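Local coordinates for protein polyhedrin (Operophtera brumata cypovirus 19, PDB 5A99) that packs as trimers into the crystalline occlusion bodies, or polyhedra, of an insect cypovirus, which probably shelter the virus particles outside the host, at residues A[21-26]-A[159-164]; A[30-35]-A[50-55]; A[113-118]-A[187-192]; A[123-128]-A[148-153]. One frame throughout, in Å; residues are numbered along the deposited sequence.

How the contacts relate
From the N terminus, helix 10-25 opens contact 1, which closes only at residues 159-164. Inside that loop, contact 2 closes early as the hairpin of strands 33-40 and 46-53. Contact 3 then opens on strand 110-116, and contact 4 opens and closes within it, folding residues 148-153 back onto strand 125-129; contact 4 is thus nested in both contact 1 and contact 3. Contact 3 closes last, at 187-192, so it crosses contact 1. Contacts 1, 2 and 3 meet around Gln26, Ser31, Pro54 and Arg191. Together the four tie the end of the helix to the six-stranded sheet, and that sheet to the three-stranded one.

Contact 1: A[21-26]-A[159-164]; sequences EILDRQ and IRYFDR
Asp163 O, in the turn that sets Phe162 and Arg164 against Leu23, is gripped by two nitrogens of Arg160: NE at 3.0 Å and NH2 at 3.1 Å. Both lie on the same face of the carbonyl plane, NE well above it, while the oxygen sits at the edge of the guanidinium, close to its plane. Residues 161-164 form a type I' turn, closed by paired backbone bonds between Tyr161 and Arg164, and this hairpin tip offers three side chains to the helix. Leu23 touches all three. One methyl, CD1, is 3.6 Å from Tyr161 CE2 and 3.8 Å from Phe162 CD2, near the place where the two rings meet. Phe162 CD2 itself lies 3.5 Å above the plane of the Tyr161 ring, over its centre. The other methyl of Leu23, CD2, comes within 3.6 Å of Arg164 NE, with CB more loosely over one face of that guanidinium. Arg164 starts with CG anti to its carbonyl carbon (chi1 -62°) and bends at chi2, crossing Leu23 at about a right angle on its way to Asp24. There Asp24 OD1 and Arg164 NH2 make a long salt bridge of 3.6 Å, in which the oxygen stands well out of the guanidinium plane, so charge alone draws them together. This surface contact sets the C-terminal part of helix 10-25 against the hairpin of strands 157-161 and 164-173, at one side of the six-stranded sheet, and Met141 of the second subunit packs on both Arg25 and Tyr161.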
# COMPACT_ATOMS: atom_id res chain seq x y z
N GLU A 21 19.89 -25.13 13.45
CA GLU A 21 18.58 -24.50 13.58
C GLU A 21 18.53 -23.11 12.93
O GLU A 21 17.55 -22.75 12.25
CB GLU A 21 18.20 -24.39 15.05
CG GLU A 21 16.88 -23.69 15.24
CD GLU A 21 16.34 -23.82 16.64
OE1 GLU A 21 17.13 -23.78 17.60
OE2 GLU A 21 15.11 -23.98 16.77
N ILE A 22 19.58 -22.32 13.12
CA ILE A 22 19.59 -20.95 12.62
C ILE A 22 19.95 -20.91 11.13
O ILE A 22 19.31 -20.20 10.35
CB ILE A 22 20.56 -20.06 13.44
CG1 ILE A 22 20.03 -19.85 14.86
CG2 ILE A 22 20.78 -18.71 12.76
CD1 ILE A 22 18.70 -19.09 14.96
N LEU A 23 20.98 -21.66 10.75
CA LEU A 23 21.37 -21.78 9.34
C LEU A 23 20.23 -22.29 8.48
O LEU A 23 20.09 -21.89 7.32
CB LEU A 23 22.55 -22.74 9.20
CG LEU A 23 23.95 -22.13 9.08
CD1 LEU A 23 24.17 -20.99 10.04
CD2 LEU A 23 24.99 -23.20 9.31
N ASP A 24 19.42 -23.18 9.04
CA ASP A 24 18.35 -23.81 8.28
C ASP A 24 16.99 -23.16 8.47
O ASP A 24 16.03 -23.55 7.80
CB ASP A 24 18.22 -25.29 8.61
CG ASP A 24 19.33 -26.11 8.02
OD1 ASP A 24 20.15 -25.57 7.23
OD2 ASP A 24 19.38 -27.32 8.36
N ARG A 25 16.88 -22.18 9.38
CA ARG A 25 15.58 -21.55 9.66
C ARG A 25 14.97 -20.96 8.39
O ARG A 25 13.75 -20.96 8.23
CB ARG A 25 15.70 -20.44 10.69
CG ARG A 25 14.39 -19.69 11.01
CD ARG A 25 14.36 -19.23 12.47
NE ARG A 25 14.35 -20.37 13.40
CZ ARG A 25 14.31 -20.28 14.73
NH1 ARG A 25 14.27 -19.10 15.32
NH2 ARG A 25 14.31 -21.39 15.47
N GLN A 26 15.83 -20.46 7.52
CA GLN A 26 15.39 -19.82 6.27
C GLN A 26 14.49 -20.72 5.44
O GLN A 26 13.72 -20.22 4.61
CB GLN A 26 16.60 -19.44 5.42
CG GLN A 26 17.43 -20.65 4.96
CD GLN A 26 18.48 -20.30 3.90
OE1 GLN A 26 18.67 -19.13 3.56
NE2 GLN A 26 19.14 -21.31 3.37
N ILE A 159 26.22 -13.76 -1.55
CA ILE A 159 27.01 -13.50 -0.35
C ILE A 159 26.87 -14.71 0.56
O ILE A 159 25.77 -15.22 0.77
CB ILE A 159 26.52 -12.25 0.40
CG1 ILE A 159 26.55 -11.02 -0.52
CG2 ILE A 159 27.37 -12.00 1.65
CD1 ILE A 159 25.87 -9.80 0.09
N ARG A 160 28.00 -15.18 1.09
CA ARG A 160 28.03 -16.45 1.81
C ARG A 160 28.09 -16.25 3.32
O ARG A 160 28.66 -15.27 3.82
CB ARG A 160 29.19 -17.32 1.31
CG ARG A 160 29.07 -17.75 -0.16
CD ARG A 160 30.24 -18.61 -0.63
NE ARG A 160 29.88 -20.03 -0.67
CZ ARG A 160 29.69 -20.74 -1.78
NH1 ARG A 160 29.84 -20.19 -2.98
NH2 ARG A 160 29.37 -22.03 -1.68
N TYR A 161 27.50 -17.20 4.03
CA TYR A 161 27.49 -17.22 5.48
C TYR A 161 27.72 -18.66 5.89
O TYR A 161 26.94 -19.55 5.53
CB TYR A 161 26.14 -16.70 5.98
CG TYR A 161 25.91 -16.71 7.47
CD1 TYR A 161 26.63 -15.88 8.31
CD2 TYR A 161 24.92 -17.51 8.03
CE1 TYR A 161 26.40 -15.86 9.68
CE2 TYR A 161 24.68 -17.50 9.40
CZ TYR A 161 25.42 -16.68 10.21
OH TYR A 161 25.17 -16.67 11.57
N PHE A 162 28.80 -18.88 6.64
CA PHE A 162 29.29 -20.23 6.91
C PHE A 162 29.27 -21.04 5.61
O PHE A 162 28.78 -22.17 5.58
CB PHE A 162 28.46 -20.91 8.01
CG PHE A 162 28.64 -20.28 9.37
CD1 PHE A 162 29.77 -20.55 10.12
CD2 PHE A 162 27.67 -19.42 9.88
CE1 PHE A 162 29.95 -19.98 11.36
CE2 PHE A 162 27.84 -18.85 11.13
CZ PHE A 162 28.98 -19.12 11.87
N ASP A 163 29.80 -20.44 4.55
CA ASP A 163 29.98 -21.10 3.26
C ASP A 163 28.70 -21.36 2.47
O ASP A 163 28.77 -21.96 1.40
CB ASP A 163 30.74 -22.41 3.43
CG ASP A 163 32.07 -22.22 4.11
OD1 ASP A 163 32.93 -21.53 3.52
OD2 ASP A 163 32.25 -22.74 5.23
N ARG A 164 27.56 -20.93 2.99
CA ARG A 164 26.29 -21.09 2.29
C ARG A 164 25.86 -19.80 1.60
O ARG A 164 25.90 -18.73 2.20
CB ARG A 164 25.19 -21.52 3.27
CG ARG A 164 25.46 -22.87 3.92
CD ARG A 164 24.90 -22.89 5.34
NE ARG A 164 24.66 -24.24 5.86
CZ ARG A 164 23.63 -25.01 5.50
NH1 ARG A 164 22.76 -24.58 4.59
NH2 ARG A 164 23.48 -26.22 6.04

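Contact 2: A[30-35]-A[50-55]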
# COMPACT_ATOMS: atom_id res chain seq x y z
N ASP A 30 7.90 -20.17 8.16
CA ASP A 30 7.65 -19.22 9.23
C ASP A 30 8.88 -18.38 9.54
O ASP A 30 8.99 -17.81 10.62
CB ASP A 30 7.20 -19.95 10.49
CG ASP A 30 6.08 -20.91 10.23
OD1 ASP A 30 5.10 -20.54 9.53
OD2 ASP A 30 6.19 -22.06 10.71
N SER A 31 9.80 -18.31 8.59
CA SER A 31 10.90 -17.38 8.67
C SER A 31 10.65 -16.29 7.63
O SER A 31 9.61 -16.29 6.97
CB SER A 31 12.25 -18.07 8.41
OG SER A 31 12.40 -18.45 7.06
N TYR A 32 11.59 -15.38 7.47
CA TYR A 32 11.41 -14.28 6.55
C TYR A 32 12.29 -14.35 5.30
O TYR A 32 13.39 -14.91 5.30
CB TYR A 32 11.67 -12.96 7.27
CG TYR A 32 10.47 -12.49 8.04
CD1 TYR A 32 10.23 -12.96 9.32
CD2 TYR A 32 9.57 -11.60 7.49
CE1 TYR A 32 9.13 -12.55 10.03
CE2 TYR A 32 8.47 -11.18 8.18
CZ TYR A 32 8.25 -11.67 9.46
OH TYR A 32 7.17 -11.26 10.19
N ILE A 33 11.78 -13.76 4.22
CA ILE A 33 12.64 -13.40 3.11
C ILE A 33 12.74 -11.88 3.16
O ILE A 33 11.82 -11.18 3.62
CB ILE A 33 12.13 -13.90 1.73
CG1 ILE A 33 10.70 -13.46 1.48
CG2 ILE A 33 12.25 -15.40 1.65
CD1 ILE A 33 10.19 -13.85 0.10
N TYR A 34 13.89 -11.39 2.72
CA TYR A 34 14.20 -9.97 2.82
C TYR A 34 14.62 -9.43 1.47
O TYR A 34 15.29 -10.11 0.68
CB TYR A 34 15.31 -9.73 3.86
CG TYR A 34 14.95 -10.17 5.24
CD1 TYR A 34 14.17 -9.37 6.06
CD2 TYR A 34 15.39 -11.39 5.74
CE1 TYR A 34 13.82 -9.78 7.33
CE2 TYR A 34 15.05 -11.80 7.00
CZ TYR A 34 14.28 -10.99 7.80
OH TYR A 34 13.95 -11.41 9.06
N ALA A 35 14.20 -8.19 1.22
CA ALA A 35 14.57 -7.45 0.04
C ALA A 35 14.97 -6.03 0.46
O ALA A 35 14.15 -5.28 0.99
CB ALA A 35 13.42 -7.42 -0.95
N ARG A 50 13.91 -1.50 3.40
CA ARG A 50 13.77 -2.94 3.56
C ARG A 50 12.32 -3.37 3.48
O ARG A 50 11.46 -2.89 4.23
CB ARG A 50 14.34 -3.44 4.88
CG ARG A 50 14.25 -4.96 5.00
CD ARG A 50 14.81 -5.48 6.31
NE ARG A 50 13.87 -5.37 7.43
CZ ARG A 50 14.15 -4.79 8.60
NH1 ARG A 50 15.33 -4.21 8.78
NH2 ARG A 50 13.24 -4.78 9.58
N ALA A 51 12.08 -4.31 2.58
CA ALA A 51 10.81 -5.01 2.52
C ALA A 51 11.03 -6.42 3.06
O ALA A 51 12.11 -7.00 2.89
CB ALA A 51 10.33 -5.08 1.11
N GLN A 52 10.02 -6.96 3.70
CA GLN A 52 10.11 -8.31 4.24
C GLN A 52 8.74 -8.95 4.35
O GLN A 52 7.72 -8.28 4.53
CB GLN A 52 10.78 -8.28 5.61
CG GLN A 52 9.93 -7.69 6.71
CD GLN A 52 10.70 -7.47 8.01
OE1 GLN A 52 11.90 -7.17 8.00
NE2 GLN A 52 10.01 -7.61 9.14
N ASN A 53 8.73 -10.28 4.28
CA ASN A 53 7.51 -11.04 4.33
C ASN A 53 7.84 -12.52 4.55
O ASN A 53 8.89 -13.01 4.11
CB ASN A 53 6.74 -10.85 3.02
CG ASN A 53 5.31 -11.35 3.11
OD1 ASN A 53 5.02 -12.52 2.80
ND2 ASN A 53 4.41 -10.47 3.52
N PRO A 54 6.94 -13.24 5.23
CA PRO A 54 7.27 -14.66 5.41
C PRO A 54 7.20 -15.45 4.11
O PRO A 54 7.78 -16.54 4.04
CB PRO A 54 6.21 -15.16 6.41
CG PRO A 54 5.18 -14.09 6.49
CD PRO A 54 5.61 -12.88 5.75
N ARG A 55 6.57 -14.89 3.07
CA ARG A 55 6.28 -15.67 1.86
C ARG A 55 6.54 -14.95 0.54
O ARG A 55 7.14 -15.52 -0.37
CB ARG A 55 4.83 -16.12 1.89
CG ARG A 55 4.54 -17.20 2.90
CD ARG A 55 3.11 -17.65 2.79
NE ARG A 55 2.81 -18.72 3.74
CZ ARG A 55 1.77 -19.54 3.63
NH1 ARG A 55 0.92 -19.42 2.61
NH2 ARG A 55 1.59 -20.48 4.54
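A beta hairpin, strands 33-40 and 46-53, pairs here near its open end, with Ile33 opposite Asn53, Tyr34 opposite Gln52 and Ala35 opposite Ala51. Ile33 and Asn53 form one hydrogen-bonded pair, with Ile33 N 3.0 Å from Asn53 O in a nearly straight bond (175° at the hydrogen). Ala35 and Ala51 form the other, Ala51 N reaching Ala35 O at 2.8 Å. The non-hydrogen-bonded pair between them brings Tyr34 and Gln52 side by side, pointing the same way, with ring and amide planes 77° apart. Gln52 OE1 lies in the plane of the Tyr34 ring, at its edge, 3.3 Å from CE1. The same oxygen accepts from Arg50 NE at 2.7 Å, and weakly from Arg50 NH2, which pins the amide. Tyr32 turns its ring to the backbone of the partner strand, CD2 lying 3.5 Å from Asn53 C. On the other face of the sheet Ile33 has CG1 staggered between its backbone N and carbonyl carbon (chi1 54°), which carries CD1 to within 3.5 Å of Arg55 O. At the end of the pairing, Asn53 OD1 takes the N-H of Arg55 at 2.8 Å, an Asx turn, where the strand ends. The polar tips go on to partners outside: Tyr32 OH to Asp214 and to Arg127 of the second subunit, Tyr34 OH to Ala140 O of that subunit. The buried polar ends of Tyr32 and Tyr34 are therefore satisfied partly by a neighbouring chain, so these hydroxyls probably help to join the subunits of the trimer.

Contact 3: A[113-118]-A[187-192]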
# COMPACT_ATOMS: atom_id res chain seq x y z
N PHE A 113 20.68 -3.75 -4.69
CA PHE A 113 19.48 -4.51 -4.37
C PHE A 113 19.92 -5.87 -3.85
O PHE A 113 20.70 -6.57 -4.49
CB PHE A 113 18.61 -4.64 -5.63
CG PHE A 113 17.35 -5.43 -5.43
CD1 PHE A 113 16.36 -4.99 -4.56
CD2 PHE A 113 17.15 -6.62 -6.12
CE1 PHE A 113 15.18 -5.72 -4.39
CE2 PHE A 113 15.97 -7.35 -5.95
CZ PHE A 113 15.00 -6.89 -5.08
N ILE A 114 19.44 -6.22 -2.65
CA ILE A 114 19.82 -7.47 -1.99
C ILE A 114 18.60 -8.25 -1.53
O ILE A 114 17.73 -7.73 -0.82
CB ILE A 114 20.73 -7.23 -0.76
CG1 ILE A 114 21.93 -6.35 -1.14
CG2 ILE A 114 21.23 -8.56 -0.19
CD1 ILE A 114 22.54 -5.65 0.02
N VAL A 115 18.55 -9.51 -1.95
CA VAL A 115 17.53 -10.44 -1.48
C VAL A 115 18.23 -11.48 -0.62
O VAL A 115 19.34 -11.92 -0.93
CB VAL A 115 16.79 -11.11 -2.65
CG1 VAL A 115 16.01 -10.06 -3.44
CG2 VAL A 115 17.76 -11.87 -3.55
N GLN A 116 17.60 -11.83 0.49
CA GLN A 116 18.17 -12.75 1.46
C GLN A 116 17.10 -13.66 2.02
O GLN A 116 15.96 -13.25 2.23
CB GLN A 116 18.83 -11.97 2.60
CG GLN A 116 19.42 -12.86 3.68
CD GLN A 116 20.07 -12.06 4.82
OE1 GLN A 116 20.77 -11.08 4.58
NE2 GLN A 116 19.86 -12.51 6.05
N GLY A 117 17.49 -14.90 2.29
CA GLY A 117 16.58 -15.93 2.75
C GLY A 117 16.57 -17.06 1.75
O GLY A 117 17.40 -17.09 0.83
N ASP A 118 15.66 -18.02 1.94
CA ASP A 118 15.51 -19.12 1.00
C ASP A 118 14.67 -18.60 -0.15
O ASP A 118 13.48 -18.90 -0.27
CB ASP A 118 14.83 -20.33 1.66
CG ASP A 118 14.77 -21.52 0.73
OD1 ASP A 118 15.68 -21.66 -0.11
OD2 ASP A 118 13.81 -22.32 0.84
N PHE A 187 10.17 -4.15 -7.71
CA PHE A 187 10.77 -5.47 -7.57
C PHE A 187 9.84 -6.49 -6.90
O PHE A 187 8.79 -6.14 -6.35
CB PHE A 187 12.13 -5.39 -6.85
CG PHE A 187 12.06 -4.84 -5.46
CD1 PHE A 187 11.61 -5.63 -4.41
CD2 PHE A 187 12.47 -3.55 -5.20
CE1 PHE A 187 11.55 -5.13 -3.12
CE2 PHE A 187 12.42 -3.04 -3.91
CZ PHE A 187 11.95 -3.83 -2.87
N ALA A 188 10.20 -7.75 -7.03
CA ALA A 188 9.43 -8.84 -6.46
C ALA A 188 10.34 -10.01 -6.21
O ALA A 188 11.36 -10.20 -6.89
CB ALA A 188 8.32 -9.25 -7.37
N VAL A 189 9.97 -10.79 -5.21
CA VAL A 189 10.64 -12.04 -4.92
C VAL A 189 9.76 -12.85 -3.97
O VAL A 189 9.12 -12.29 -3.09
CB VAL A 189 12.04 -11.79 -4.30
CG1 VAL A 189 11.96 -10.88 -3.09
CG2 VAL A 189 12.70 -13.11 -3.95
N GLN A 190 9.73 -14.17 -4.17
CA GLN A 190 9.00 -15.07 -3.28
C GLN A 190 9.98 -16.07 -2.69
O GLN A 190 11.09 -16.26 -3.22
CB GLN A 190 7.88 -15.80 -4.04
CG GLN A 190 8.38 -16.76 -5.09
CD GLN A 190 7.28 -17.63 -5.70
OE1 GLN A 190 6.09 -17.51 -5.36
NE2 GLN A 190 7.68 -18.53 -6.59
N ARG A 191 9.57 -16.73 -1.61
CA ARG A 191 10.41 -17.77 -1.04
C ARG A 191 10.35 -18.98 -1.96
O ARG A 191 9.34 -19.20 -2.64
CB ARG A 191 9.98 -18.16 0.39
CG ARG A 191 8.89 -19.23 0.49
CD ARG A 191 8.78 -19.83 1.92
NE ARG A 191 9.04 -18.85 2.98
CZ ARG A 191 10.14 -18.82 3.72
NH1 ARG A 191 11.10 -19.73 3.55
NH2 ARG A 191 10.30 -17.89 4.64
N ALA A 192 11.43 -19.75 -1.96
CA ALA A 192 11.52 -20.96 -2.76
C ALA A 192 10.49 -22.00 -2.32
O ALA A 192 10.32 -22.25 -1.13
CB ALA A 192 12.92 -21.55 -2.65
O HOH W 1 11.37 -21.95 1.43
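Aromatic contact dominates one end, where Phe113 drives CE1 over the centre of the Phe187 ring, 3.4 Å from CG; the two planes stand 47° apart and the centroids 4.7 Å. Phe187 holds its ring up to this approach because CG lies between its own N and carbonyl carbon (chi1 61°). Aliphatic packing follows along the strands: Val115 CG1 and Val189 CG1 meet at 4.1 Å, their side chains sliding past each other in opposite directions. Polar bonds take over at the far end, past Gly117. Ala192 N donates to Asp118 O at 2.8 Å, almost straight at 173°, and Arg191 CA makes a CA-H...O contact with the same oxygen at 3.4 Å. A water gives its hydrogens to Asp118 OD2 and Ala192 O and accepts from Arg191 NH1 in the guanidinium plane, joining charged groups that do not touch directly. Asp118 OD1 has a salt bridge to Arg194, and Arg191 NE is tied to Pro54 O. Two strands running roughly the same way, 110-116 of the six-stranded sheet and 184-190 of the three-stranded one, thus meet by side chains, as in the hydrophobic interior of a beta sandwich.

Contact 4: A[123-128]-A[148-153]; sequences SVWFRV and AENYIG
Trp125 reaches along residues 150-151 from its first carbon: CB is 4.0 Å from Tyr151 CE2, and CG passes near Asn150 O. CD1 sits over one face of the Tyr151 ring, toward its rim and 3.7 Å from CE1, with the five-membered ring and the phenol planes 46° apart. NE1 then rests on Asn150 CB at 3.4 Å. At the far rim CZ2 lies 3.5 Å above the guanidinium plane of Arg127, whose NH1 is hydrogen-bonded to Tyr32 OH of the third subunit and whose NH2 forms a salt bridge with Asp214 of that subunit. Having CG anti to the backbone N (chi1 172°) lays the indole alongside Asn150, both side chains pointing the same way. The backbones are joined by Phe126 N to Asn150 O at 2.9 Å, and by a weak bond from Ile152 N to Val124 O. A water donates to that second oxygen and accepts from Gly153 N. On the opposite side of the strand from Trp125, Ile152 CD1 touches Phe126 CB at 3.6 Å, and Ile152 CG1 meets Val124 CG1 at 3.8 Å. The loop 148-153 thus flanks strand 125-129 on one edge while strand 184-190 pairs with the other; Phe126 stacks on Phe113 of the six-stranded sheet, and Arg211 of the third subunit makes a cation-pi contact with Trp125.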
# COMPACT_ATOMS: atom_id res chain seq x y z
N SER A 123 12.23 -16.08 -9.22
CA SER A 123 11.19 -15.08 -9.00
C SER A 123 11.80 -13.69 -8.80
O SER A 123 11.08 -12.70 -8.72
CB SER A 123 10.34 -15.46 -7.78
OG SER A 123 11.01 -15.18 -6.57
N VAL A 124 13.11 -13.61 -8.70
CA VAL A 124 13.72 -12.31 -8.43
C VAL A 124 13.64 -11.39 -9.65
O VAL A 124 14.24 -11.65 -10.69
CB VAL A 124 15.18 -12.44 -7.95
CG1 VAL A 124 15.76 -11.07 -7.76
CG2 VAL A 124 15.24 -13.23 -6.65
N TRP A 125 12.88 -10.30 -9.50
CA TRP A 125 12.55 -9.41 -10.60
C TRP A 125 12.77 -7.98 -10.14
O TRP A 125 12.37 -7.60 -9.06
CB TRP A 125 11.10 -9.65 -11.01
CG TRP A 125 10.57 -8.66 -12.01
CD1 TRP A 125 10.81 -8.66 -13.35
CD2 TRP A 125 9.69 -7.56 -11.75
NE1 TRP A 125 10.15 -7.61 -13.95
CE2 TRP A 125 9.45 -6.92 -12.99
CE3 TRP A 125 9.09 -7.04 -10.60
CZ2 TRP A 125 8.64 -5.80 -13.11
CZ3 TRP A 125 8.27 -5.92 -10.72
CH2 TRP A 125 8.05 -5.31 -11.96
N PHE A 126 13.42 -7.19 -10.98
CA PHE A 126 13.86 -5.86 -10.58
C PHE A 126 13.86 -4.97 -11.82
O PHE A 126 14.48 -5.30 -12.82
CB PHE A 126 15.26 -5.96 -9.96
CG PHE A 126 15.82 -4.66 -9.49
CD1 PHE A 126 15.50 -4.16 -8.23
CD2 PHE A 126 16.66 -3.93 -10.30
CE1 PHE A 126 16.01 -2.95 -7.81
CE2 PHE A 126 17.18 -2.71 -9.89
CZ PHE A 126 16.86 -2.22 -8.65
N ARG A 127 13.14 -3.85 -11.75
CA ARG A 127 12.97 -2.99 -12.92
C ARG A 127 13.01 -1.53 -12.53
O ARG A 127 12.18 -1.06 -11.73
CB ARG A 127 11.63 -3.29 -13.62
CG ARG A 127 11.40 -2.51 -14.94
CD ARG A 127 10.02 -2.75 -15.47
NE ARG A 127 9.03 -2.25 -14.52
CZ ARG A 127 7.74 -2.58 -14.51
NH1 ARG A 127 7.27 -3.45 -15.39
NH2 ARG A 127 6.93 -2.05 -13.60
N VAL A 128 13.98 -0.81 -13.07
CA VAL A 128 14.05 0.63 -12.90
C VAL A 128 13.39 1.26 -14.11
O VAL A 128 13.95 1.27 -15.20
CB VAL A 128 15.52 1.13 -12.80
CG1 VAL A 128 15.55 2.63 -12.52
CG2 VAL A 128 16.27 0.38 -11.72
N ALA A 148 12.99 -10.29 -20.00
CA ALA A 148 14.01 -11.18 -19.43
C ALA A 148 15.10 -10.39 -18.69
O ALA A 148 15.64 -10.87 -17.70
CB ALA A 148 14.63 -12.04 -20.54
N GLU A 149 15.39 -9.19 -19.17
CA GLU A 149 16.45 -8.37 -18.61
C GLU A 149 16.19 -8.08 -17.14
O GLU A 149 17.12 -7.92 -16.35
CB GLU A 149 16.55 -7.05 -19.38
CG GLU A 149 17.26 -7.17 -20.71
CD GLU A 149 16.32 -7.46 -21.88
OE1 GLU A 149 15.13 -7.79 -21.66
OE2 GLU A 149 16.80 -7.36 -23.02
N ASN A 150 14.91 -8.00 -16.78
CA ASN A 150 14.54 -7.66 -15.42
C ASN A 150 14.52 -8.86 -14.47
O ASN A 150 14.35 -8.69 -13.27
CB ASN A 150 13.18 -6.97 -15.41
CG ASN A 150 13.18 -5.67 -16.20
OD1 ASN A 150 14.10 -4.86 -16.08
ND2 ASN A 150 12.15 -5.46 -16.99
N TYR A 151 14.71 -10.06 -15.01
CA TYR A 151 14.85 -11.25 -14.17
C TYR A 151 16.33 -11.45 -13.89
O TYR A 151 17.04 -12.18 -14.61
CB TYR A 151 14.18 -12.47 -14.83
CG TYR A 151 12.67 -12.34 -14.75
CD1 TYR A 151 11.97 -11.66 -15.74
CD2 TYR A 151 11.96 -12.81 -13.65
CE1 TYR A 151 10.61 -11.49 -15.66
CE2 TYR A 151 10.59 -12.64 -13.57
CZ TYR A 151 9.92 -11.99 -14.58
OH TYR A 151 8.55 -11.83 -14.50
N ILE A 152 16.77 -10.78 -12.83
CA ILE A 152 18.19 -10.48 -12.62
C ILE A 152 18.97 -11.55 -11.85
O ILE A 152 20.18 -11.39 -11.65
CB ILE A 152 18.37 -9.15 -11.87
CG1 ILE A 152 17.65 -9.18 -10.52
CG2 ILE A 152 17.81 -7.99 -12.70
CD1 ILE A 152 18.14 -8.16 -9.53
N GLY A 153 18.29 -12.61 -11.43
CA GLY A 153 18.90 -13.65 -10.61
C GLY A 153 20.34 -14.01 -10.95
O GLY A 153 21.21 -13.97 -10.09
O HOH W 2 15.75 -13.58 -11.59